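PDB 2YZV: ADP-ribosylglycohydrolase from Thermus thermophilus, which belongs to the ADP-ribosylglycohydrolase family, has an all-helical fold and binds two magnesium ions. Local coordinates for residues Val138-Asn143 against Tyr294-Ala299. Residues are numbered along the deposited sequence; the frame is centred on the assembly and turned at random.
Sequences VLAYEN and YRMSMA
Ser297 meets Leu139 and Ala140 where the last turn of the C-terminal helix 283-298 packs against the end of helix 135-141, an example of plain helix-to-helix packing. CB of Ser297 sits against two successive carbonyls, 3.2 Å from Leu139 O and 3.3 Å from Ala140 O; the small serine side chain is consistent with the close backbones, the CA atoms of Ala140 and Ser297 being 4.5 Å apart.

The apolar part belongs to Met296, which, extended with CG anti to the backbone N (chi1 -173°), lays SD 3.9 Å from Ala140 CB and carries CE on to the phenol end of Tyr141, 3.5 Å from OH. Leu69 and Leu70 of helix 57-72 touch Tyr141 and Met296 respectively.

The polar part joins Glu142 and Asn143 to the last turn of helix 283-298. Asn143 ND2 gives a weak, bent bond to Ser297 O (3.0 Å, 135°), while its OD1 is held by Arg180. Ser297 OG turns back within its own helix to donate to Tyr294 O at 2.6 Å, in the carbonyl plane and on a lone pair. One water accepts from Asn143 ND2 and donates to Ser297 OG and Glu142 OE1; the Glu142 carboxylate also forms salt bridges to Arg11 and Arg180.

With the sole direct hydrogen bond weak, close packing and a shared water probably do most of the joining here.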
ATOM      1  N   VAL A 138       6.040   8.046  -0.103  1.00  9.29           N
ATOM      2  CA  VAL A 138       6.086   8.740   1.181  1.00 10.43           C
ATOM      3  C   VAL A 138       7.465   8.631   1.833  1.00 12.08           C
ATOM      4  O   VAL A 138       7.924   9.572   2.488  1.00 13.09           O
ATOM      5  CB  VAL A 138       5.001   8.200   2.146  1.00 10.09           C
ATOM      6  CG1 VAL A 138       5.091   8.910   3.492  1.00 13.04           C
ATOM      7  CG2 VAL A 138       3.618   8.415   1.537  1.00 11.78           C
ATOM      8  N   LEU A 139       8.132   7.496   1.653  1.00 11.81           N
ATOM      9  CA  LEU A 139       9.459   7.327   2.241  1.00 11.92           C
ATOM     10  C   LEU A 139      10.445   8.365   1.716  1.00 13.94           C
ATOM     11  O   LEU A 139      11.246   8.909   2.479  1.00 14.59           O
ATOM     12  CB  LEU A 139      10.004   5.925   1.954  1.00 11.56           C
ATOM     13  CG  LEU A 139       9.870   4.887   3.074  1.00 15.23           C
ATOM     14  CD1 LEU A 139       8.415   4.689   3.457  1.00 15.06           C
ATOM     15  CD2 LEU A 139      10.477   3.580   2.603  1.00 14.82           C
ATOM     16  N   ALA A 140      10.383   8.640   0.418  1.00 13.29           N
ATOM     17  CA  ALA A 140      11.301   9.597  -0.197  1.00 14.75           C
ATOM     18  C   ALA A 140      10.832  11.048  -0.170  1.00 14.40           C
ATOM     19  O   ALA A 140      11.650  11.962  -0.074  1.00 15.99           O
ATOM     20  CB  ALA A 140      11.596   9.178  -1.634  1.00 16.32           C
ATOM     21  N   TYR A 141       9.526  11.270  -0.243  1.00 13.33           N
ATOM     22  CA  TYR A 141       9.002  12.634  -0.257  1.00 13.13           C
ATOM     23  C   TYR A 141       8.198  13.013   0.983  1.00 12.89           C
ATOM     24  O   TYR A 141       7.348  13.900   0.944  1.00 14.03           O
ATOM     25  CB  TYR A 141       8.166  12.839  -1.525  1.00 14.57           C
ATOM     26  CG  TYR A 141       9.014  12.942  -2.770  1.00 16.38           C
ATOM     27  CD1 TYR A 141       9.547  14.166  -3.171  1.00 17.47           C
ATOM     28  CD2 TYR A 141       9.327  11.809  -3.520  1.00 16.10           C
ATOM     29  CE1 TYR A 141      10.370  14.263  -4.283  1.00 19.64           C
ATOM     30  CE2 TYR A 141      10.154  11.895  -4.639  1.00 19.40           C
ATOM     31  CZ  TYR A 141      10.672  13.127  -5.013  1.00 19.99           C
ATOM     32  OH  TYR A 141      11.499  13.227  -6.108  1.00 23.12           O
ATOM     33  N   GLU A 142       8.501  12.346   2.090  1.00 12.79           N
ATOM     34  CA  GLU A 142       7.829  12.581   3.364  1.00 14.21           C
ATOM     35  C   GLU A 142       7.701  14.058   3.731  1.00 15.19           C
ATOM     36  O   GLU A 142       6.649  14.512   4.177  1.00 13.79           O
ATOM     37  CB  GLU A 142       8.594  11.887   4.493  1.00 15.02           C
ATOM     38  CG  GLU A 142       7.941  12.031   5.858  1.00 16.25           C
ATOM     39  CD  GLU A 142       8.927  11.856   6.996  1.00 18.75           C
ATOM     40  OE1 GLU A 142       9.858  11.040   6.853  1.00 18.02           O
ATOM     41  OE2 GLU A 142       8.765  12.533   8.034  1.00 20.18           O
ATOM     42  N   ASN A 143       8.784  14.797   3.534  1.00 15.44           N
ATOM     43  CA  ASN A 143       8.825  16.204   3.911  1.00 16.84           C
ATOM     44  C   ASN A 143       8.430  17.221   2.850  1.00 18.33           C
ATOM     45  O   ASN A 143       8.404  18.424   3.122  1.00 19.42           O
ATOM     46  CB  ASN A 143      10.222  16.518   4.441  1.00 17.70           C
ATOM     47  CG  ASN A 143      10.694  15.487   5.443  1.00 15.27           C
ATOM     48  OD1 ASN A 143      10.042  15.257   6.459  1.00 18.86           O
ATOM     49  ND2 ASN A 143      11.822  14.851   5.156  1.00 17.72           N
ATOM     50  N   TYR A 294      14.690   6.645   2.176  1.00 15.11           N
ATOM     51  CA  TYR A 294      14.681   7.436   3.398  1.00 16.49           C
ATOM     52  C   TYR A 294      15.811   8.467   3.388  1.00 18.73           C
ATOM     53  O   TYR A 294      15.607   9.626   3.746  1.00 19.38           O
ATOM     54  CB  TYR A 294      14.801   6.518   4.618  1.00 16.97           C
ATOM     55  CG  TYR A 294      14.842   7.243   5.944  1.00 15.69           C
ATOM     56  CD1 TYR A 294      13.975   8.304   6.214  1.00 17.85           C
ATOM     57  CD2 TYR A 294      15.747   6.864   6.934  1.00 18.98           C
ATOM     58  CE1 TYR A 294      14.013   8.974   7.437  1.00 18.43           C
ATOM     59  CE2 TYR A 294      15.790   7.522   8.163  1.00 20.74           C
ATOM     60  CZ  TYR A 294      14.922   8.577   8.406  1.00 19.87           C
ATOM     61  OH  TYR A 294      14.972   9.236   9.614  1.00 22.97           O
ATOM     62  N   ARG A 295      16.998   8.047   2.965  1.00 20.66           N
ATOM     63  CA  ARG A 295      18.142   8.956   2.909  1.00 22.32           C
ATOM     64  C   ARG A 295      17.834  10.084   1.932  1.00 22.21           C
ATOM     65  O   ARG A 295      18.290  11.215   2.102  1.00 23.28           O
ATOM     66  CB  ARG A 295      19.395   8.204   2.452  1.00 24.02           C
ATOM     67  CG  ARG A 295      19.708   6.968   3.284  1.00 30.24           C
ATOM     68  CD  ARG A 295      20.836   6.150   2.669  1.00 34.35           C
ATOM     69  NE  ARG A 295      22.153   6.713   2.956  1.00 39.64           N
ATOM     70  CZ  ARG A 295      22.723   6.698   4.157  1.00 42.12           C
ATOM     71  NH1 ARG A 295      22.094   6.147   5.186  1.00 43.25           N
ATOM     72  NH2 ARG A 295      23.925   7.234   4.331  1.00 43.38           N
ATOM     73  N   MET A 296      17.052   9.762   0.909  1.00 22.61           N
ATOM     74  CA  MET A 296      16.663  10.728  -0.107  1.00 21.60           C
ATOM     75  C   MET A 296      15.761  11.809   0.492  1.00 22.05           C
ATOM     76  O   MET A 296      15.810  12.969   0.082  1.00 23.05           O
ATOM     77  CB  MET A 296      15.934  10.005  -1.243  1.00 22.87           C
ATOM     78  CG  MET A 296      15.617  10.862  -2.454  1.00 23.40           C
ATOM     79  SD  MET A 296      14.841   9.891  -3.768  1.00 23.04           S
ATOM     80  CE  MET A 296      13.858  11.147  -4.593  1.00 21.86           C
ATOM     81  N   SER A 297      14.947  11.426   1.471  1.00 21.66           N
ATOM     82  CA  SER A 297      14.030  12.362   2.115  1.00 22.26           C
ATOM     83  C   SER A 297      14.751  13.317   3.056  1.00 25.39           C
ATOM     84  O   SER A 297      14.226  14.378   3.391  1.00 23.00           O
ATOM     85  CB  SER A 297      12.959  11.606   2.908  1.00 21.65           C
ATOM     86  OG  SER A 297      13.490  11.069   4.110  1.00 21.94           O
ATOM     87  N   MET A 298      15.947  12.932   3.487  1.00 28.43           N
ATOM     88  CA  MET A 298      16.724  13.754   4.408  1.00 33.49           C
ATOM     89  C   MET A 298      17.661  14.708   3.679  1.00 35.61           C
ATOM     90  O   MET A 298      18.194  15.643   4.277  1.00 36.25           O
ATOM     91  CB  MET A 298      17.526  12.857   5.354  1.00 35.77           C
ATOM     92  CG  MET A 298      16.669  11.875   6.142  1.00 38.72           C
ATOM     93  SD  MET A 298      17.599  10.917   7.358  1.00 43.71           S
ATOM     94  CE  MET A 298      18.291   9.628   6.327  1.00 42.62           C
ATOM     95  N   ALA A 299      17.857  14.469   2.387  1.00 38.12           N
ATOM     96  CA  ALA A 299      18.732  15.306   1.576  1.00 40.93           C
ATOM     97  C   ALA A 299      17.944  16.405   0.870  1.00 42.63           C
ATOM     98  O   ALA A 299      16.975  16.931   1.418  1.00 43.30           O
ATOM     99  CB  ALA A 299      19.469  14.447   0.554  1.00 40.75           C
TER
HETATM  100  O   HOH W   1      12.433  12.195   6.446  1.00 18.96           O